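Local coordinates for putative transcriptional regulator protein, LacI family (Rhizobium etli, PDB 3MIZ), which probably binds cis-regulatory DNA and controls transcription as a repressor of the LacI family, at residues T15-D21 with T46-T52; V74-Y80 with P94-C100; R81-D85 with N99-T104. All coordinates share one frame; numbering follows the deposited sequence.

In the fold
All three contacts lie in the same lobe of the periplasmic-binding-protein-like fold. Interactions 1 and 2 are the first and last pairings of a four-stranded parallel sheet, ordered 46-51, 15-20, 73-78, 95-97; their centres are about 10 Å apart, and the inner strands join them, Gly17 O to Leu75 N. Interaction 1 is complete in sequence before the other two begin. The segments of interactions 2 and 3 alternate along the chain and share Asn99 and Cys100, with centres about 9 Å apart. Interaction 3, about 17 Å from interaction 1, is tied back to it by the Asp21-Arg82 salt bridge. The sheet thus forms the lobe's core, and both its later strands lead directly into the ribbon.

Interaction 1: residues T15-D21 with T46-T52; sequences TFGIITD and TILIANT
Phe16 N gives its hydrogen to Thr46 O at 2.8 Å, the first of six backbone hydrogen bonds that join the two segments. The strands run parallel, 22° apart, and the even-numbered residues Phe16, Ile18 and Thr20 use both N and O in the ladder. The last bond, Thr52 N to Thr20 O at 2.9 Å, lies just past the end of strand 46-51. Between the N-H bonds, CA-H groups lean on the same carbonyls, as where Gly17 CA lies 3.2 Å from Leu48 O.

Apolar packing is concentrated on the face that carries Phe16, Ile18, Ile47 and Ile49. With chi1 of Ile47 at -59°, CG1 lies beside the backbone N and CG2 anti to it; CG2 meets Ile18 CD1 at 3.5 Å, tighter than usual for two carbons. The other arm of Ile47 ends in CD1, 3.4 Å from Phe16 CB, so the two branches straddle the gap between Phe16 and Ile18. Ile18 and Ile49 point the same way, side by side, with CD1 of Ile18 4.0 Å from CG1 of Ile49. On the other face, Ile19 CG2 meets Thr52 CG2 at 3.7 Å, the side chains crossing at about a right angle.

This pairing closes a classic beta-alpha-beta crossover through helix 30-42, whose Ile36 and Ala40 pack on Ile47. Helix 56-68 covers the opposite face, with Trp63 on Ile19 and Ile62 on Ala50. Strand 73-78 flanks 15-20, Thr20 OG1 bonding to Val77 O, while the second subunit meets strand 46-51, Ile49 packing on Ile49 of that subunit.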
loop_
_atom_site.group_PDB
_atom_site.type_symbol
_atom_site.label_atom_id
_atom_site.label_comp_id
_atom_site.label_asym_id
_atom_site.label_seq_id
_atom_site.Cartn_x
_atom_site.Cartn_y
_atom_site.Cartn_z
ATOM N N THR A 15 26.586 0.483 -5.778
ATOM C CA THR A 15 25.355 1.066 -5.264
ATOM C C THR A 15 24.496 1.561 -6.421
ATOM O O THR A 15 24.967 2.307 -7.282
ATOM C CB THR A 15 25.658 2.249 -4.316
ATOM O OG1 THR A 15 26.454 1.782 -3.218
ATOM C CG2 THR A 15 24.368 2.852 -3.775
ATOM N N PHE A 16 23.244 1.119 -6.450
ATOM C CA PHE A 16 22.306 1.548 -7.480
ATOM C C PHE A 16 21.391 2.548 -6.793
ATOM O O PHE A 16 21.056 2.383 -5.622
ATOM C CB PHE A 16 21.440 0.387 -7.989
ATOM C CG PHE A 16 22.140 -0.554 -8.932
ATOM C CD1 PHE A 16 23.466 -0.365 -9.293
ATOM C CD2 PHE A 16 21.457 -1.646 -9.451
ATOM C CE1 PHE A 16 24.102 -1.254 -10.162
ATOM C CE2 PHE A 16 22.077 -2.536 -10.316
ATOM C CZ PHE A 16 23.405 -2.341 -10.673
ATOM N N GLY A 17 21.002 3.587 -7.516
ATOM C CA GLY A 17 20.109 4.568 -6.949
ATOM C C GLY A 17 18.776 4.446 -7.656
ATOM O O GLY A 17 18.729 4.238 -8.864
ATOM N N ILE A 18 17.693 4.543 -6.904
ATOM C CA ILE A 18 16.359 4.479 -7.496
ATOM C C ILE A 18 15.757 5.866 -7.395
ATOM O O ILE A 18 15.680 6.437 -6.310
ATOM C CB ILE A 18 15.414 3.539 -6.723
ATOM C CG1 ILE A 18 15.920 2.100 -6.788
ATOM C CG2 ILE A 18 13.989 3.635 -7.322
ATOM C CD1 ILE A 18 15.015 1.113 -6.035
ATOM N N ILE A 19 15.348 6.426 -8.523
ATOM C CA ILE A 19 14.717 7.733 -8.484
ATOM C C ILE A 19 13.256 7.453 -8.777
ATOM O O ILE A 19 12.909 7.009 -9.867
ATOM C CB ILE A 19 15.309 8.693 -9.540
ATOM C CG1 ILE A 19 16.774 8.986 -9.192
ATOM C CG2 ILE A 19 14.484 9.989 -9.597
ATOM C CD1 ILE A 19 17.451 9.980 -10.111
ATOM N N THR A 20 12.405 7.667 -7.784
ATOM C CA THR A 20 10.989 7.432 -7.979
ATOM C C THR A 20 10.217 8.729 -7.829
ATOM O O THR A 20 10.733 9.696 -7.285
ATOM C CB THR A 20 10.448 6.433 -6.973
ATOM O OG1 THR A 20 9.077 6.168 -7.283
ATOM C CG2 THR A 20 10.555 6.990 -5.550
ATOM N N ASP A 21 8.975 8.745 -8.300
ATOM C CA ASP A 21 8.170 9.952 -8.201
ATOM C C ASP A 21 7.194 10.047 -7.028
ATOM O O ASP A 21 7.390 10.859 -6.125
ATOM C CB ASP A 21 7.415 10.216 -9.520
ATOM C CG ASP A 21 6.657 8.993 -10.046
ATOM O OD1 ASP A 21 6.549 7.972 -9.332
ATOM O OD2 ASP A 21 6.155 9.067 -11.191
ATOM N N THR A 46 24.018 -2.418 -3.132
ATOM C CA THR A 46 23.175 -1.707 -2.189
ATOM C C THR A 46 22.275 -0.783 -2.991
ATOM O O THR A 46 22.636 -0.347 -4.089
ATOM C CB THR A 46 24.023 -0.897 -1.209
ATOM O OG1 THR A 46 24.919 -0.054 -1.940
ATOM C CG2 THR A 46 24.835 -1.830 -0.325
ATOM N N ILE A 47 21.110 -0.481 -2.432
ATOM C CA ILE A 47 20.127 0.358 -3.103
ATOM C C ILE A 47 19.767 1.570 -2.249
ATOM O O ILE A 47 19.472 1.432 -1.060
ATOM C CB ILE A 47 18.826 -0.455 -3.387
ATOM C CG1 ILE A 47 19.138 -1.678 -4.256
ATOM C CG2 ILE A 47 17.779 0.427 -4.059
ATOM C CD1 ILE A 47 19.699 -1.355 -5.634
ATOM N N LEU A 48 19.818 2.753 -2.860
ATOM C CA LEU A 48 19.454 3.999 -2.197
ATOM C C LEU A 48 18.289 4.573 -2.986
ATOM O O LEU A 48 18.363 4.693 -4.212
ATOM C CB LEU A 48 20.613 4.995 -2.207
ATOM C CG LEU A 48 21.707 4.797 -1.156
ATOM C CD1 LEU A 48 22.807 5.851 -1.345
ATOM C CD2 LEU A 48 21.088 4.914 0.235
ATOM N N ILE A 49 17.221 4.932 -2.284
ATOM C CA ILE A 49 16.028 5.476 -2.923
ATOM C C ILE A 49 15.818 6.975 -2.653
ATOM O O ILE A 49 16.004 7.441 -1.531
ATOM C CB ILE A 49 14.773 4.715 -2.429
ATOM C CG1 ILE A 49 14.945 3.210 -2.655
ATOM C CG2 ILE A 49 13.537 5.228 -3.147
ATOM C CD1 ILE A 49 13.780 2.384 -2.085
ATOM N N ALA A 50 15.432 7.716 -3.695
ATOM C CA ALA A 50 15.146 9.148 -3.588
ATOM C C ALA A 50 13.825 9.406 -4.316
ATOM O O ALA A 50 13.616 8.899 -5.410
ATOM C CB ALA A 50 16.266 9.969 -4.222
ATOM N N ASN A 51 12.949 10.198 -3.705
ATOM C CA ASN A 51 11.635 10.504 -4.274
ATOM C C ASN A 51 11.564 11.968 -4.715
ATOM O O ASN A 51 11.935 12.858 -3.958
ATOM C CB ASN A 51 10.551 10.224 -3.226
ATOM C CG ASN A 51 9.157 10.080 -3.834
ATOM O OD1 ASN A 51 8.944 9.281 -4.746
ATOM N ND2 ASN A 51 8.200 10.843 -3.314
ATOM N N THR A 52 11.076 12.202 -5.930
ATOM C CA THR A 52 10.963 13.551 -6.487
ATOM C C THR A 52 9.639 14.221 -6.113
ATOM O O THR A 52 9.529 15.451 -6.122
ATOM C CB THR A 52 11.022 13.530 -8.030
ATOM O OG1 THR A 52 9.817 12.939 -8.530
ATOM C CG2 THR A 52 12.214 12.736 -8.526
#

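Interaction 2: residues V74-Y80 with P94-C100; sequences VLYVTMY and PTVMINC
Tyr76 O takes the shortest hydrogen bond of this pairing, from Ile98 N at 2.8 Å, with an N-H...O angle of 171°. Tyr76 N in turn gives to Val96 O, and Val96 N to Val74 O, so the parallel ladder is regular along strand 95-97. It slackens where the chain turns: Thr78 N to Ile98 O is a weak bond of 3.4 Å.

The Tyr76 side chain leans against the second segment. With CG anti to the backbone N (chi1 -162°), it lies beside Met97, a selenomethionine, and points the same way; CB of Tyr76 sits 4.0 Å from Met97 CG. Cys100 SG comes to the ring edge in its plane, 3.9 Å from Tyr76 CD2, a sulfur-aromatic contact made by the edge and not the face. On the opposite side of the sheet, the Ile98 and Leu75 side chains cross at a slant, CD1 of Ile98 touching Leu75 CD2 at 3.7 Å, while Val77 CG2 packs on Ile98 CB.

Within segment 74-80, Thr78 OG1 bonds to Tyr80 O at 2.9 Å, bridging the corner after the strand. The setting is that of an alpha/beta periplasmic-binding-protein-like lobe, a parallel sheet with helices on both faces. Helix 30-42 covers the aliphatic face, with Ile36 on Leu75 and Ile32 on Val77 and Ile98. Trp63 and Phe66 of helix 56-68 lie on the other face, and strand 15-20 flanks strand 73-78.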
loop_
_atom_site.group_PDB
_atom_site.type_symbol
_atom_site.label_atom_id
_atom_site.label_comp_id
_atom_site.label_asym_id
_atom_site.label_seq_id
_atom_site.Cartn_x
_atom_site.Cartn_y
_atom_site.Cartn_z
ATOM N N VAL A 74 21.317 4.230 -12.187
ATOM C CA VAL A 74 20.014 4.665 -11.691
ATOM C C VAL A 74 18.856 3.891 -12.303
ATOM O O VAL A 74 18.839 3.606 -13.499
ATOM C CB VAL A 74 19.755 6.170 -11.996
ATOM C CG1 VAL A 74 18.276 6.520 -11.743
ATOM C CG2 VAL A 74 20.636 7.040 -11.139
ATOM N N LEU A 75 17.894 3.537 -11.464
ATOM C CA LEU A 75 16.694 2.881 -11.943
ATOM C C LEU A 75 15.635 3.958 -11.757
ATOM O O LEU A 75 15.306 4.340 -10.637
ATOM C CB LEU A 75 16.388 1.640 -11.107
ATOM C CG LEU A 75 17.432 0.546 -11.342
ATOM C CD1 LEU A 75 17.308 -0.537 -10.290
ATOM C CD2 LEU A 75 17.248 -0.023 -12.750
ATOM N N TYR A 76 15.154 4.488 -12.873
ATOM C CA TYR A 76 14.143 5.534 -12.877
ATOM C C TYR A 76 12.809 4.809 -12.845
ATOM O O TYR A 76 12.389 4.235 -13.849
ATOM C CB TYR A 76 14.258 6.336 -14.166
ATOM C CG TYR A 76 13.580 7.663 -14.103
ATOM C CD1 TYR A 76 14.207 8.747 -13.489
ATOM C CD2 TYR A 76 12.321 7.856 -14.674
ATOM C CE1 TYR A 76 13.614 9.988 -13.450
ATOM C CE2 TYR A 76 11.714 9.103 -14.640
ATOM C CZ TYR A 76 12.373 10.168 -14.025
ATOM O OH TYR A 76 11.801 11.418 -13.993
ATOM N N VAL A 77 12.140 4.850 -11.698
ATOM C CA VAL A 77 10.884 4.137 -11.523
ATOM C C VAL A 77 9.691 5.037 -11.226
ATOM O O VAL A 77 9.725 5.868 -10.316
ATOM C CB VAL A 77 11.021 3.111 -10.367
ATOM C CG1 VAL A 77 9.751 2.278 -10.235
ATOM C CG2 VAL A 77 12.237 2.236 -10.596
ATOM N N THR A 78 8.627 4.871 -11.997
ATOM C CA THR A 78 7.425 5.660 -11.760
ATOM C C THR A 78 6.399 4.768 -11.063
ATOM O O THR A 78 6.351 3.558 -11.308
ATOM C CB THR A 78 6.853 6.215 -13.082
ATOM O OG1 THR A 78 6.682 5.153 -14.029
ATOM C CG2 THR A 78 7.815 7.252 -13.671
HETATM N N MSE A 79 5.592 5.357 -10.185
HETATM C CA MSE A 79 4.576 4.591 -9.463
HETATM C C MSE A 79 3.517 4.032 -10.412
HETATM O O MSE A 79 3.015 2.923 -10.216
HETATM C CB MSE A 79 3.929 5.464 -8.389
HETATM C CG MSE A 79 4.837 5.722 -7.205
HETATM SE SE MSE A 79 5.350 4.055 -6.340
HETATM C CE MSE A 79 7.128 3.799 -7.100
ATOM N N TYR A 80 3.153 4.808 -11.427
ATOM C CA TYR A 80 2.202 4.325 -12.419
ATOM C C TYR A 80 2.833 4.547 -13.777
ATOM O O TYR A 80 3.785 5.319 -13.917
ATOM C CB TYR A 80 0.836 5.033 -12.327
ATOM C CG TYR A 80 0.888 6.529 -12.165
ATOM C CD1 TYR A 80 0.784 7.114 -10.902
ATOM C CD2 TYR A 80 1.025 7.367 -13.273
ATOM C CE1 TYR A 80 0.808 8.498 -10.744
ATOM C CE2 TYR A 80 1.056 8.749 -13.124
ATOM C CZ TYR A 80 0.944 9.306 -11.861
ATOM O OH TYR A 80 0.944 10.672 -11.719
ATOM N N PRO A 94 24.577 5.867 -16.057
ATOM C CA PRO A 94 23.853 4.775 -16.723
ATOM C C PRO A 94 22.476 4.668 -16.073
ATOM O O PRO A 94 22.374 4.597 -14.845
ATOM C CB PRO A 94 24.724 3.559 -16.432
ATOM C CG PRO A 94 26.111 4.147 -16.450
ATOM C CD PRO A 94 25.933 5.439 -15.667
ATOM N N THR A 95 21.432 4.649 -16.896
ATOM C CA THR A 95 20.066 4.608 -16.389
ATOM C C THR A 95 19.128 3.680 -17.157
ATOM O O THR A 95 19.207 3.570 -18.378
ATOM C CB THR A 95 19.456 6.021 -16.430
ATOM O OG1 THR A 95 20.237 6.901 -15.612
ATOM C CG2 THR A 95 18.016 6.014 -15.932
ATOM N N VAL A 96 18.242 3.013 -16.424
ATOM C CA VAL A 96 17.238 2.145 -17.024
ATOM C C VAL A 96 15.904 2.594 -16.431
ATOM O O VAL A 96 15.783 2.772 -15.218
ATOM C CB VAL A 96 17.475 0.655 -16.700
ATOM C CG1 VAL A 96 16.286 -0.178 -17.166
ATOM C CG2 VAL A 96 18.739 0.164 -17.401
HETATM N N MSE A 97 14.917 2.817 -17.289
HETATM C CA MSE A 97 13.599 3.250 -16.830
HETATM C C MSE A 97 12.692 2.042 -16.605
HETATM O O MSE A 97 12.683 1.112 -17.405
HETATM C CB MSE A 97 12.974 4.199 -17.865
HETATM C CG MSE A 97 13.750 5.506 -18.014
HETATM SE SE MSE A 97 13.068 6.641 -19.438
HETATM C CE MSE A 97 11.440 7.201 -18.587
ATOM N N ILE A 98 11.945 2.055 -15.503
ATOM C CA ILE A 98 11.039 0.952 -15.184
ATOM C C ILE A 98 9.627 1.464 -14.902
ATOM O O ILE A 98 9.430 2.331 -14.042
ATOM C CB ILE A 98 11.524 0.164 -13.952
ATOM C CG1 ILE A 98 12.963 -0.334 -14.184
ATOM C CG2 ILE A 98 10.587 -1.036 -13.711
ATOM C CD1 ILE A 98 13.674 -0.812 -12.906
ATOM N N ASN A 99 8.666 0.911 -15.636
ATOM C CA ASN A 99 7.239 1.247 -15.528
ATOM C C ASN A 99 6.932 2.557 -16.243
ATOM O O ASN A 99 5.883 3.174 -16.029
ATOM C CB ASN A 99 6.809 1.361 -14.060
ATOM C CG ASN A 99 5.320 1.121 -13.873
ATOM O OD1 ASN A 99 4.723 1.558 -12.891
ATOM N ND2 ASN A 99 4.719 0.414 -14.815
ATOM N N CYS A 100 7.860 2.978 -17.091
ATOM C CA CYS A 100 7.708 4.208 -17.832
ATOM C C CYS A 100 8.553 4.154 -19.097
ATOM O O CYS A 100 9.416 3.285 -19.253
ATOM C CB CYS A 100 8.120 5.405 -16.959
ATOM S SG CYS A 100 9.787 5.288 -16.222
#

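Interaction 3: residues R81-D85 with N99-T104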
loop_
_atom_site.group_PDB
_atom_site.type_symbol
_atom_site.label_atom_id
_atom_site.label_comp_id
_atom_site.label_asym_id
_atom_site.label_seq_id
_atom_site.Cartn_x
_atom_site.Cartn_y
_atom_site.Cartn_z
ATOM N N ARG A 81 2.313 3.865 -14.786
ATOM C CA ARG A 81 2.882 3.974 -16.112
ATOM C C ARG A 81 2.843 5.396 -16.662
ATOM O O ARG A 81 1.796 6.034 -16.696
ATOM C CB ARG A 81 2.166 3.012 -17.043
ATOM C CG ARG A 81 2.985 2.622 -18.236
ATOM C CD ARG A 81 2.293 1.519 -18.994
ATOM N NE ARG A 81 2.904 1.310 -20.295
ATOM C CZ ARG A 81 2.443 0.456 -21.195
ATOM N NH1 ARG A 81 1.361 -0.266 -20.923
ATOM N NH2 ARG A 81 3.056 0.329 -22.361
ATOM N N ARG A 82 4.003 5.887 -17.087
ATOM C CA ARG A 82 4.112 7.243 -17.609
ATOM C C ARG A 82 5.055 7.304 -18.806
ATOM O O ARG A 82 5.874 6.406 -19.020
ATOM C CB ARG A 82 4.677 8.186 -16.535
ATOM C CG ARG A 82 3.843 8.369 -15.276
ATOM C CD ARG A 82 4.604 9.222 -14.264
ATOM N NE ARG A 82 5.019 10.494 -14.852
ATOM C CZ ARG A 82 5.957 11.290 -14.347
ATOM N NH1 ARG A 82 6.594 10.956 -13.230
ATOM N NH2 ARG A 82 6.271 12.422 -14.971
ATOM N N ILE A 83 4.918 8.367 -19.588
ATOM C CA ILE A 83 5.802 8.631 -20.714
ATOM C C ILE A 83 6.445 9.940 -20.255
ATOM O O ILE A 83 5.749 10.947 -20.077
ATOM C CB ILE A 83 5.034 8.877 -22.029
ATOM C CG1 ILE A 83 4.266 7.616 -22.439
ATOM C CG2 ILE A 83 6.016 9.233 -23.138
ATOM C CD1 ILE A 83 3.358 7.834 -23.652
ATOM N N VAL A 84 7.755 9.921 -20.032
ATOM C CA VAL A 84 8.441 11.110 -19.550
ATOM C C VAL A 84 9.949 11.020 -19.686
ATOM O O VAL A 84 10.537 9.938 -19.572
ATOM C CB VAL A 84 8.100 11.369 -18.063
ATOM C CG1 VAL A 84 8.432 10.138 -17.231
ATOM C CG2 VAL A 84 8.877 12.577 -17.540
ATOM N N ASP A 85 10.565 12.165 -19.965
ATOM C CA ASP A 85 12.014 12.250 -20.076
ATOM C C ASP A 85 12.536 12.637 -18.702
ATOM O O ASP A 85 12.049 13.591 -18.092
ATOM C CB ASP A 85 12.425 13.335 -21.077
ATOM C CG ASP A 85 12.585 12.807 -22.484
ATOM O OD1 ASP A 85 12.136 11.672 -22.768
ATOM O OD2 ASP A 85 13.162 13.538 -23.318
ATOM N N ASN A 99 8.666 0.911 -15.636
ATOM C CA ASN A 99 7.239 1.247 -15.528
ATOM C C ASN A 99 6.932 2.557 -16.243
ATOM O O ASN A 99 5.883 3.174 -16.029
ATOM C CB ASN A 99 6.809 1.361 -14.060
ATOM C CG ASN A 99 5.320 1.121 -13.873
ATOM O OD1 ASN A 99 4.723 1.558 -12.891
ATOM N ND2 ASN A 99 4.719 0.414 -14.815
ATOM N N CYS A 100 7.860 2.978 -17.091
ATOM C CA CYS A 100 7.708 4.208 -17.832
ATOM C C CYS A 100 8.553 4.154 -19.097
ATOM O O CYS A 100 9.416 3.285 -19.253
ATOM C CB CYS A 100 8.120 5.405 -16.959
ATOM S SG CYS A 100 9.787 5.288 -16.222
ATOM N N ARG A 101 8.282 5.085 -20.003
ATOM C CA ARG A 101 8.987 5.169 -21.269
ATOM C C ARG A 101 9.363 6.631 -21.516
ATOM O O ARG A 101 8.611 7.542 -21.163
ATOM C CB ARG A 101 8.069 4.663 -22.386
ATOM C CG ARG A 101 8.249 5.320 -23.740
ATOM C CD ARG A 101 7.105 4.931 -24.660
ATOM N NE ARG A 101 5.868 4.778 -23.894
ATOM C CZ ARG A 101 4.687 4.439 -24.404
ATOM N NH1 ARG A 101 4.547 4.213 -25.707
ATOM N NH2 ARG A 101 3.645 4.301 -23.597
ATOM N N PRO A 102 10.526 6.868 -22.133
ATOM C CA PRO A 102 10.939 8.248 -22.400
ATOM C C PRO A 102 10.066 8.894 -23.463
ATOM O O PRO A 102 9.533 8.207 -24.337
ATOM C CB PRO A 102 12.383 8.090 -22.866
ATOM C CG PRO A 102 12.350 6.764 -23.585
ATOM C CD PRO A 102 11.524 5.906 -22.641
ATOM N N GLN A 103 9.907 10.213 -23.379
ATOM C CA GLN A 103 9.123 10.943 -24.368
ATOM C C GLN A 103 9.970 11.006 -25.634
ATOM O O GLN A 103 9.458 10.912 -26.756
ATOM C CB GLN A 103 8.816 12.357 -23.869
ATOM C CG GLN A 103 7.932 13.168 -24.805
ATOM C CD GLN A 103 6.642 12.448 -25.148
ATOM O OE1 GLN A 103 6.647 11.448 -25.867
ATOM N NE2 GLN A 103 5.527 12.949 -24.624
ATOM N N THR A 104 11.278 11.158 -25.443
ATOM C CA THR A 104 12.216 11.210 -26.560
ATOM C C THR A 104 12.559 9.792 -26.993
ATOM O O THR A 104 13.092 9.003 -26.211
ATOM C CB THR A 104 13.518 11.946 -26.166
ATOM O OG1 THR A 104 13.222 13.323 -25.908
ATOM C CG2 THR A 104 14.551 11.851 -27.275
#
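Ile83 lies alongside Arg101 across a short two-stranded parallel ribbon that continues the chain beyond the main parallel sheet of the lobe. The two side chains point the same way, and Ile83 CD1 rests over one face of the Arg101 guanidinium, offset toward its rim, 3.5 Å from NH2. The Arg101 chain bends at chi3 (34°), which brings the flat group back along the isoleucine. The CG2 branch of Ile83 meets Gln103 OE1 at 3.6 Å, the two chains meeting at a slant. Leu144 of helix 144-160 touches both Ile83 and Arg101.

Beneath these side chains, the Arg101 backbone carries the pairing: its N gives a 2.9 Å hydrogen bond to Arg82 O, and its O accepts from Val84 N.

Arg81 and Arg101 converge on Glu112, which is salt-bridged to Arg81 NE and in a long, weak ion pair with Arg101 NE; their NH2 atoms come within 4.2 Å of each other. Arg81, extended from CG to NE, makes a second salt bridge with Asp115. Arg82 turns to the face away from Arg101 and forms a salt bridge with Asp21, and Val84 CG1 sits over one face of its guanidinium, toward the rim.

At the far end the Asp85 and Thr104 side chains cross at about a right angle, and the carboxylate grips Thr104 twice. Asp85 OD1 takes Thr104 N almost straight (170°), with a weak bond from Gln103 N besides, while Asp85 OD2 uses its syn lone pair to accept from Thr104 OG1 at 2.6 Å.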